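Local structure of endo-beta-mannanase (Rhizomucor miehei, 4QP0) at residues Val5-Pro10 against Asn212-Val217; Gly169-Asn174 against Ile250-Phe255. The protein probably hydrolyses internal beta-1,4-mannosidic linkages in mannans, galactomannans and glucomannans as a secreted TIM-barrel enzyme of glycoside hydrolase family 5. All coordinates share one frame; numbering follows the deposited sequence.

The chain first passes through Val5-Pro10, in a hairpin strand before the first barrel strand, 17-25. Next comes Gly169-Asn174, at the end of barrel strand 167-171. Asn212-Val217 follows and closes the loop of contact 1 after 201 intervening residues. Ile250-Phe255 then closes the shorter loop of contact 2, with 75 residues between its segments. The segments alternate along the chain, so the two contacts cross. Contact 1 ties the N-terminal hairpin to strand 214-216. Contact 2 joins strand 167-171 to the start of strand 253-257. Their centres lie about 9 Å apart. Val215 N probably bonds to Asp251 OD2, and Ala216 N to Trp170 O.

Contact 1: Val5-Pro10 against Asn212-Val217; sequences VQTSGP and NHLVAV
Gln6 and Leu214 bring the two backbones to 6.9 Å between their CA atoms, and Val5 and His213 stand only slightly further apart. Strand 6-8 pairs antiparallel with strand 11-14 in an N-terminal hairpin. Strand 214-216 is a parallel strand of the TIM barrel, met here at its N-terminal end. The hairpin therefore covers the N-terminal end of this strand, away from the C-terminal ends where TIM barrels carry their active sites. Leu214 carries the contact. Its CG lies anti to the carbonyl carbon (chi1 -54°), which sends the forked end across to the hairpin. Val5 meets it at about a right angle, and Val5 CG1 lies 3.6 Å from Leu214 CD1. Thr7 runs antiparallel alongside the leucine. Its methyl CG2 touches both branches of the fork, 3.9 Å from Leu214 CD1 and slightly further from CD2. Phe12 of the hairpin also packs on Leu214, while Val5 is covered by Leu14 and by Phe168 of the barrel. The polar link runs through water. Val5 O faces the Leu214 fork, 3.5 Å from Leu214 CG, yet also accepts from two waters. One water donates to both Val5 O and Asn212 O, at 2.8 Å each. The second donates to Val5 O at 2.9 Å and accepts a weak bond from Leu214 N at 3.4 Å.

Contact 2: Gly169-Asn174 against Ile250-Phe255; sequences GWEIAN and IDFGTF
Glu171 and Thr254 reach for each other across the inside of the TIM barrel. Strands 167-171 and 253-257 are not paired with each other. Strand 214-216 pairs with the first of them. The CA atoms of Glu171 and Thr254 are 9.4 Å apart, and the gap is spanned by side chains. Past CG the Glu171 side chain stretches out (chi2 -156°) and carries the carboxylate toward the other segment. Its OE2 comes 3.3 Å from the methyl CG2 of Thr254. This is a packing contact. Thr254 has OG1 between its backbone N and carbonyl carbon (chi1 41°), and this rotation presents the methyl to Glu171. The hydroxyl has another partner, since Thr254 OG1 is hydrogen-bonded to Gly218 N. Phe252 approaches the same oxygen differently. The two side chains cross at about a right angle, but the carboxylate and ring planes are only 24° apart. Glu171 OE2 lies oblique to the ring, 4.2 Å from Phe252 CE1. The other carboxylate oxygen, OE1, takes a salt bridge from Arg53 NE and a hydrogen bond from Thr106 OG1. Both bonds hold the same oxygen, which leaves OE2 as the one turned to Thr254 and Phe252. Arg53 also binds Asn174 OD1, so one guanidinium group ties the end of the strand to the loop that follows. Asn174 starts the Asn-Glu-Pro sequence that carries the acid/base in relatives of family 5. The next residue after Glu171 packs on a different surface. Ile172 lies against Trp198, Ile202 and Ser203 of helix 192-209, and Ile250 also touches Ser203. There the terminal methyls meet, with Ile172 CD1 4.4 Å from Ile250 CD1.

Contact 1: Val5-Pro10 against Asn212-Val217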
ATOM      1  N   VAL A   5     -10.888   7.500   9.649  1.00 38.67           N
ATOM      2  CA  VAL A   5     -11.245   6.112   9.327  1.00 35.86           C
ATOM      3  C   VAL A   5     -10.953   5.189  10.505  1.00 35.60           C
ATOM      4  O   VAL A   5      -9.878   5.243  11.100  1.00 34.96           O
ATOM      5  CB  VAL A   5     -10.501   5.597   8.079  1.00 34.62           C
ATOM      6  CG1 VAL A   5     -10.737   4.106   7.881  1.00 34.55           C
ATOM      7  CG2 VAL A   5     -10.950   6.364   6.851  1.00 34.73           C
ATOM      8  N   GLN A   6     -11.921   4.349  10.841  1.00 35.88           N
ATOM      9  CA  GLN A   6     -11.784   3.438  11.967  1.00 36.46           C
ATOM     10  C   GLN A   6     -12.130   2.005  11.575  1.00 35.26           C
ATOM     11  O   GLN A   6     -12.426   1.723  10.421  1.00 36.28           O
ATOM     12  CB  GLN A   6     -12.635   3.920  13.145  1.00 38.47           C
ATOM     13  CG  GLN A   6     -12.154   5.239  13.725  1.00 42.32           C
ATOM     14  CD  GLN A   6     -12.853   5.594  15.010  1.00 46.44           C
ATOM     15  OE1 GLN A   6     -14.056   5.369  15.157  1.00 49.25           O
ATOM     16  NE2 GLN A   6     -12.105   6.155  15.957  1.00 46.45           N
ATOM     17  N   THR A   7     -12.064   1.098  12.541  1.00 35.26           N
ATOM     18  CA  THR A   7     -12.443  -0.285  12.318  1.00 35.42           C
ATOM     19  C   THR A   7     -13.420  -0.723  13.391  1.00 36.18           C
ATOM     20  O   THR A   7     -13.251  -0.408  14.575  1.00 34.71           O
ATOM     21  CB  THR A   7     -11.236  -1.237  12.353  1.00 35.37           C
ATOM     22  OG1 THR A   7     -10.595  -1.163  13.639  1.00 34.05           O
ATOM     23  CG2 THR A   7     -10.239  -0.909  11.236  1.00 33.44           C
ATOM     24  N   SER A   8     -14.450  -1.440  12.958  1.00 37.46           N
ATOM     25  CA  SER A   8     -15.395  -2.081  13.860  1.00 38.38           C
ATOM     26  C   SER A   8     -15.542  -3.520  13.390  1.00 38.13           C
ATOM     27  O   SER A   8     -16.250  -3.802  12.418  1.00 38.80           O
ATOM     28  CB  SER A   8     -16.742  -1.351  13.839  1.00 38.80           C
ATOM     29  OG  SER A   8     -17.647  -1.940  14.755  1.00 40.50           O
ATOM     30  N   GLY A   9     -14.841  -4.424  14.067  1.00 39.53           N
ATOM     31  CA  GLY A   9     -14.779  -5.822  13.654  1.00 39.97           C
ATOM     32  C   GLY A   9     -14.250  -5.972  12.236  1.00 38.47           C
ATOM     33  O   GLY A   9     -13.208  -5.419  11.912  1.00 37.72           O
ATOM     34  N   PRO A  10     -14.987  -6.698  11.374  1.00 38.53           N
ATOM     35  CA  PRO A  10     -14.564  -6.943   9.991  1.00 38.36           C
ATOM     36  C   PRO A  10     -14.699  -5.739   9.042  1.00 36.90           C
ATOM     37  O   PRO A  10     -14.210  -5.803   7.916  1.00 34.57           O
ATOM     38  CB  PRO A  10     -15.494  -8.077   9.540  1.00 39.57           C
ATOM     39  CG  PRO A  10     -16.731  -7.895  10.359  1.00 39.67           C
ATOM     40  CD  PRO A  10     -16.274  -7.353  11.685  1.00 39.06           C
ATOM     41  N   ASN A 212      -4.243   8.349  16.035  1.00 33.05           N
ATOM     42  CA  ASN A 212      -5.471   8.647  15.287  1.00 34.82           C
ATOM     43  C   ASN A 212      -5.683   7.691  14.128  1.00 33.16           C
ATOM     44  O   ASN A 212      -6.807   7.319  13.826  1.00 34.63           O
ATOM     45  CB  ASN A 212      -5.483  10.099  14.779  1.00 35.64           C
ATOM     46  CG  ASN A 212      -5.231  11.113  15.889  1.00 36.49           C
ATOM     47  OD1 ASN A 212      -5.727  10.971  17.004  1.00 36.50           O
ATOM     48  ND2 ASN A 212      -4.457  12.145  15.580  1.00 36.85           N
ATOM     49  N   HIS A 213      -4.585   7.283  13.500  1.00 32.10           N
ATOM     50  CA  HIS A 213      -4.639   6.575  12.233  1.00 31.69           C
ATOM     51  C   HIS A 213      -4.550   5.089  12.346  1.00 32.46           C
ATOM     52  O   HIS A 213      -4.022   4.546  13.323  1.00 33.75           O
ATOM     53  CB  HIS A 213      -3.539   7.072  11.302  1.00 29.83           C
ATOM     54  CG  HIS A 213      -3.761   8.466  10.793  1.00 28.21           C
ATOM     55  ND1 HIS A 213      -2.966   9.496  11.138  1.00 27.05           N
ATOM     56  CD2 HIS A 213      -4.732   8.983   9.939  1.00 27.06           C
ATOM     57  CE1 HIS A 213      -3.397  10.614  10.532  1.00 27.51           C
ATOM     58  NE2 HIS A 213      -4.482  10.301   9.802  1.00 27.39           N
ATOM     59  N   LEU A 214      -5.068   4.422  11.320  1.00 32.18           N
ATOM     60  CA  LEU A 214      -4.928   2.983  11.177  1.00 30.96           C
ATOM     61  C   LEU A 214      -3.541   2.647  10.655  1.00 30.43           C
ATOM     62  O   LEU A 214      -2.873   3.477  10.023  1.00 29.28           O
ATOM     63  CB  LEU A 214      -5.999   2.416  10.240  1.00 28.84           C
ATOM     64  CG  LEU A 214      -7.453   2.735  10.576  1.00 29.19           C
ATOM     65  CD1 LEU A 214      -8.358   2.066   9.558  1.00 29.24           C
ATOM     66  CD2 LEU A 214      -7.820   2.292  11.985  1.00 29.34           C
ATOM     67  N   VAL A 215      -3.111   1.424  10.929  1.00 29.58           N
ATOM     68  CA  VAL A 215      -1.824   0.950  10.446  1.00 31.22           C
ATOM     69  C   VAL A 215      -2.027  -0.425   9.824  1.00 31.06           C
ATOM     70  O   VAL A 215      -2.762  -1.248  10.367  1.00 31.21           O
ATOM     71  CB  VAL A 215      -0.767   0.896  11.581  1.00 29.64           C
ATOM     72  CG1 VAL A 215       0.606   0.502  11.045  1.00 29.26           C
ATOM     73  CG2 VAL A 215      -0.682   2.243  12.269  1.00 29.54           C
ATOM     74  N   ALA A 216      -1.394  -0.642   8.672  1.00 31.78           N
ATOM     75  CA  ALA A 216      -1.312  -1.959   8.044  1.00 31.48           C
ATOM     76  C   ALA A 216       0.111  -2.201   7.551  1.00 31.67           C
ATOM     77  O   ALA A 216       0.985  -1.358   7.749  1.00 34.53           O
ATOM     78  CB  ALA A 216      -2.307  -2.074   6.906  1.00 30.15           C
ATOM     79  N   VAL A 217       0.358  -3.350   6.928  1.00 31.21           N
ATOM     80  CA  VAL A 217       1.691  -3.627   6.400  1.00 30.69           C
ATOM     81  C   VAL A 217       1.823  -3.140   4.969  1.00 30.29           C
ATOM     82  O   VAL A 217       2.762  -2.410   4.655  1.00 30.40           O
ATOM     83  CB  VAL A 217       2.070  -5.119   6.505  1.00 30.81           C
ATOM     84  CG1 VAL A 217       3.424  -5.385   5.857  1.00 30.80           C
ATOM     85  CG2 VAL A 217       2.083  -5.544   7.958  1.00 29.96           C
TER
HETATM   86  O   HOH W   1      -8.549   5.187  13.552  1.00 28.48           O
HETATM   87  O   HOH W   2      -7.520   6.362   9.937  1.00 28.51           O

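Contact 2: Gly169-Asn174 against Ile250-Phe255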
ATOM      1  N   GLY A 169      -4.650   5.847   6.450  1.00 29.49           N
ATOM      2  CA  GLY A 169      -3.808   5.098   7.356  1.00 28.37           C
ATOM      3  C   GLY A 169      -2.430   4.910   6.782  1.00 28.22           C
ATOM      4  O   GLY A 169      -2.208   5.161   5.600  1.00 29.05           O
ATOM      5  N   TRP A 170      -1.509   4.472   7.635  1.00 27.45           N
ATOM      6  CA  TRP A 170      -0.115   4.199   7.256  1.00 26.49           C
ATOM      7  C   TRP A 170       0.158   2.762   6.906  1.00 26.96           C
ATOM      8  O   TRP A 170      -0.345   1.849   7.556  1.00 27.96           O
ATOM      9  CB  TRP A 170       0.812   4.587   8.399  1.00 25.07           C
ATOM     10  CG  TRP A 170       0.605   5.999   8.856  1.00 23.60           C
ATOM     11  CD1 TRP A 170       0.044   6.427  10.050  1.00 23.26           C
ATOM     12  CD2 TRP A 170       0.931   7.225   8.115  1.00 23.40           C
ATOM     13  NE1 TRP A 170       0.007   7.802  10.108  1.00 24.03           N
ATOM     14  CE2 TRP A 170       0.525   8.344   8.977  1.00 23.80           C
ATOM     15  CE3 TRP A 170       1.506   7.499   6.878  1.00 22.79           C
ATOM     16  CZ2 TRP A 170       0.698   9.669   8.594  1.00 23.68           C
ATOM     17  CZ3 TRP A 170       1.682   8.838   6.503  1.00 23.41           C
ATOM     18  CH2 TRP A 170       1.287   9.897   7.340  1.00 23.56           C
ATOM     19  N   GLU A 171       0.980   2.547   5.883  1.00 27.48           N
ATOM     20  CA  GLU A 171       1.488   1.220   5.588  1.00 27.72           C
ATOM     21  C   GLU A 171       2.992   1.215   5.760  1.00 28.09           C
ATOM     22  O   GLU A 171       3.686   2.102   5.249  1.00 28.10           O
ATOM     23  CB  GLU A 171       1.126   0.797   4.168  1.00 28.47           C
ATOM     24  CG  GLU A 171      -0.360   0.829   3.878  1.00 29.48           C
ATOM     25  CD  GLU A 171      -0.745  -0.103   2.756  1.00 29.71           C
ATOM     26  OE1 GLU A 171      -0.077  -0.086   1.693  1.00 29.73           O
ATOM     27  OE2 GLU A 171      -1.717  -0.862   2.952  1.00 29.29           O
ATOM     28  N   ILE A 172       3.483   0.208   6.478  1.00 29.48           N
ATOM     29  CA  ILE A 172       4.913   0.063   6.800  1.00 29.80           C
ATOM     30  C   ILE A 172       5.807   0.027   5.553  1.00 30.85           C
ATOM     31  O   ILE A 172       6.704   0.860   5.398  1.00 31.85           O
ATOM     32  CB  ILE A 172       5.173  -1.202   7.657  1.00 29.80           C
ATOM     33  CG1 ILE A 172       4.502  -1.068   9.031  1.00 29.03           C
ATOM     34  CG2 ILE A 172       6.673  -1.459   7.793  1.00 29.96           C
ATOM     35  CD1 ILE A 172       4.366  -2.372   9.793  1.00 28.85           C
ATOM     36  N   ALA A 173       5.555  -0.945   4.676  1.00 30.96           N
ATOM     37  CA  ALA A 173       6.331  -1.122   3.462  1.00 31.02           C
ATOM     38  C   ALA A 173       5.519  -1.824   2.385  1.00 31.43           C
ATOM     39  O   ALA A 173       4.590  -2.572   2.679  1.00 31.05           O
ATOM     40  CB  ALA A 173       7.594  -1.912   3.757  1.00 31.68           C
ATOM     41  N   ASN A 174       5.887  -1.580   1.134  1.00 31.17           N
ATOM     42  CA  ASN A 174       5.244  -2.226   0.006  1.00 32.60           C
ATOM     43  C   ASN A 174       5.812  -3.623  -0.235  1.00 33.95           C
ATOM     44  O   ASN A 174       7.018  -3.794  -0.430  1.00 33.67           O
ATOM     45  CB  ASN A 174       5.378  -1.368  -1.247  1.00 31.74           C
ATOM     46  CG  ASN A 174       4.604  -1.924  -2.408  1.00 31.87           C
ATOM     47  OD1 ASN A 174       3.415  -2.234  -2.281  1.00 33.57           O
ATOM     48  ND2 ASN A 174       5.265  -2.055  -3.554  1.00 30.87           N
ATOM     49  N   ILE A 250      -1.684  -3.832  14.314  1.00 31.40           N
ATOM     50  CA  ILE A 250      -2.116  -3.801  12.909  1.00 30.14           C
ATOM     51  C   ILE A 250      -3.643  -3.748  12.861  1.00 29.70           C
ATOM     52  O   ILE A 250      -4.316  -4.668  13.329  1.00 29.25           O
ATOM     53  CB  ILE A 250      -1.619  -5.055  12.142  1.00 29.71           C
ATOM     54  CG1 ILE A 250      -0.088  -5.220  12.249  1.00 29.47           C
ATOM     55  CG2 ILE A 250      -2.090  -5.033  10.694  1.00 30.54           C
ATOM     56  CD1 ILE A 250       0.733  -4.345  11.320  1.00 29.16           C
ATOM     57  N   ASP A 251      -4.190  -2.682  12.288  1.00 30.19           N
ATOM     58  CA  ASP A 251      -5.647  -2.469  12.302  1.00 31.20           C
ATOM     59  C   ASP A 251      -6.401  -3.182  11.192  1.00 31.05           C
ATOM     60  O   ASP A 251      -7.526  -3.632  11.401  1.00 30.82           O
ATOM     61  CB  ASP A 251      -5.975  -0.979  12.263  1.00 32.02           C
ATOM     62  CG  ASP A 251      -5.355  -0.220  13.418  1.00 33.38           C
ATOM     63  OD1 ASP A 251      -5.617  -0.582  14.591  1.00 34.73           O
ATOM     64  OD2 ASP A 251      -4.607   0.738  13.147  1.00 32.07           O
ATOM     65  N   PHE A 252      -5.795  -3.256  10.010  1.00 31.76           N
ATOM     66  CA  PHE A 252      -6.358  -4.018   8.897  1.00 31.50           C
ATOM     67  C   PHE A 252      -5.281  -4.794   8.132  1.00 31.82           C
ATOM     68  O   PHE A 252      -4.095  -4.456   8.185  1.00 32.02           O
ATOM     69  CB  PHE A 252      -7.185  -3.122   7.962  1.00 31.07           C
ATOM     70  CG  PHE A 252      -6.385  -2.069   7.245  1.00 31.60           C
ATOM     71  CD1 PHE A 252      -5.859  -2.316   5.987  1.00 30.91           C
ATOM     72  CD2 PHE A 252      -6.178  -0.817   7.821  1.00 32.32           C
ATOM     73  CE1 PHE A 252      -5.122  -1.346   5.325  1.00 31.50           C
ATOM     74  CE2 PHE A 252      -5.443   0.160   7.161  1.00 31.71           C
ATOM     75  CZ  PHE A 252      -4.914  -0.106   5.913  1.00 31.56           C
ATOM     76  N   GLY A 253      -5.706  -5.852   7.449  1.00 31.42           N
ATOM     77  CA  GLY A 253      -4.810  -6.675   6.645  1.00 30.33           C
ATOM     78  C   GLY A 253      -4.867  -6.307   5.176  1.00 30.82           C
ATOM     79  O   GLY A 253      -5.903  -5.851   4.667  1.00 31.53           O
ATOM     80  N   THR A 254      -3.747  -6.507   4.495  1.00 29.70           N
ATOM     81  CA  THR A 254      -3.657  -6.194   3.082  1.00 30.61           C
ATOM     82  C   THR A 254      -3.184  -7.394   2.291  1.00 29.63           C
ATOM     83  O   THR A 254      -2.318  -8.148   2.740  1.00 29.50           O
ATOM     84  CB  THR A 254      -2.673  -5.044   2.833  1.00 30.99           C
ATOM     85  OG1 THR A 254      -1.528  -5.224   3.677  1.00 31.08           O
ATOM     86  CG2 THR A 254      -3.317  -3.713   3.160  1.00 30.43           C
ATOM     87  N   PHE A 255      -3.771  -7.559   1.114  1.00 29.02           N
ATOM     88  CA  PHE A 255      -3.290  -8.515   0.135  1.00 28.92           C
ATOM     89  C   PHE A 255      -3.410  -8.014  -1.315  1.00 29.79           C
ATOM     90  O   PHE A 255      -4.226  -7.141  -1.642  1.00 29.76           O
ATOM     91  CB  PHE A 255      -3.932  -9.895   0.337  1.00 28.36           C
ATOM     92  CG  PHE A 255      -5.345 -10.015  -0.177  1.00 27.66           C
ATOM     93  CD1 PHE A 255      -5.608 -10.690  -1.362  1.00 27.21           C
ATOM     94  CD2 PHE A 255      -6.417  -9.493   0.541  1.00 27.32           C
ATOM     95  CE1 PHE A 255      -6.906 -10.833  -1.833  1.00 26.25           C
ATOM     96  CE2 PHE A 255      -7.723  -9.631   0.074  1.00 27.11           C
ATOM     97  CZ  PHE A 255      -7.964 -10.308  -1.110  1.00 26.29           C
TER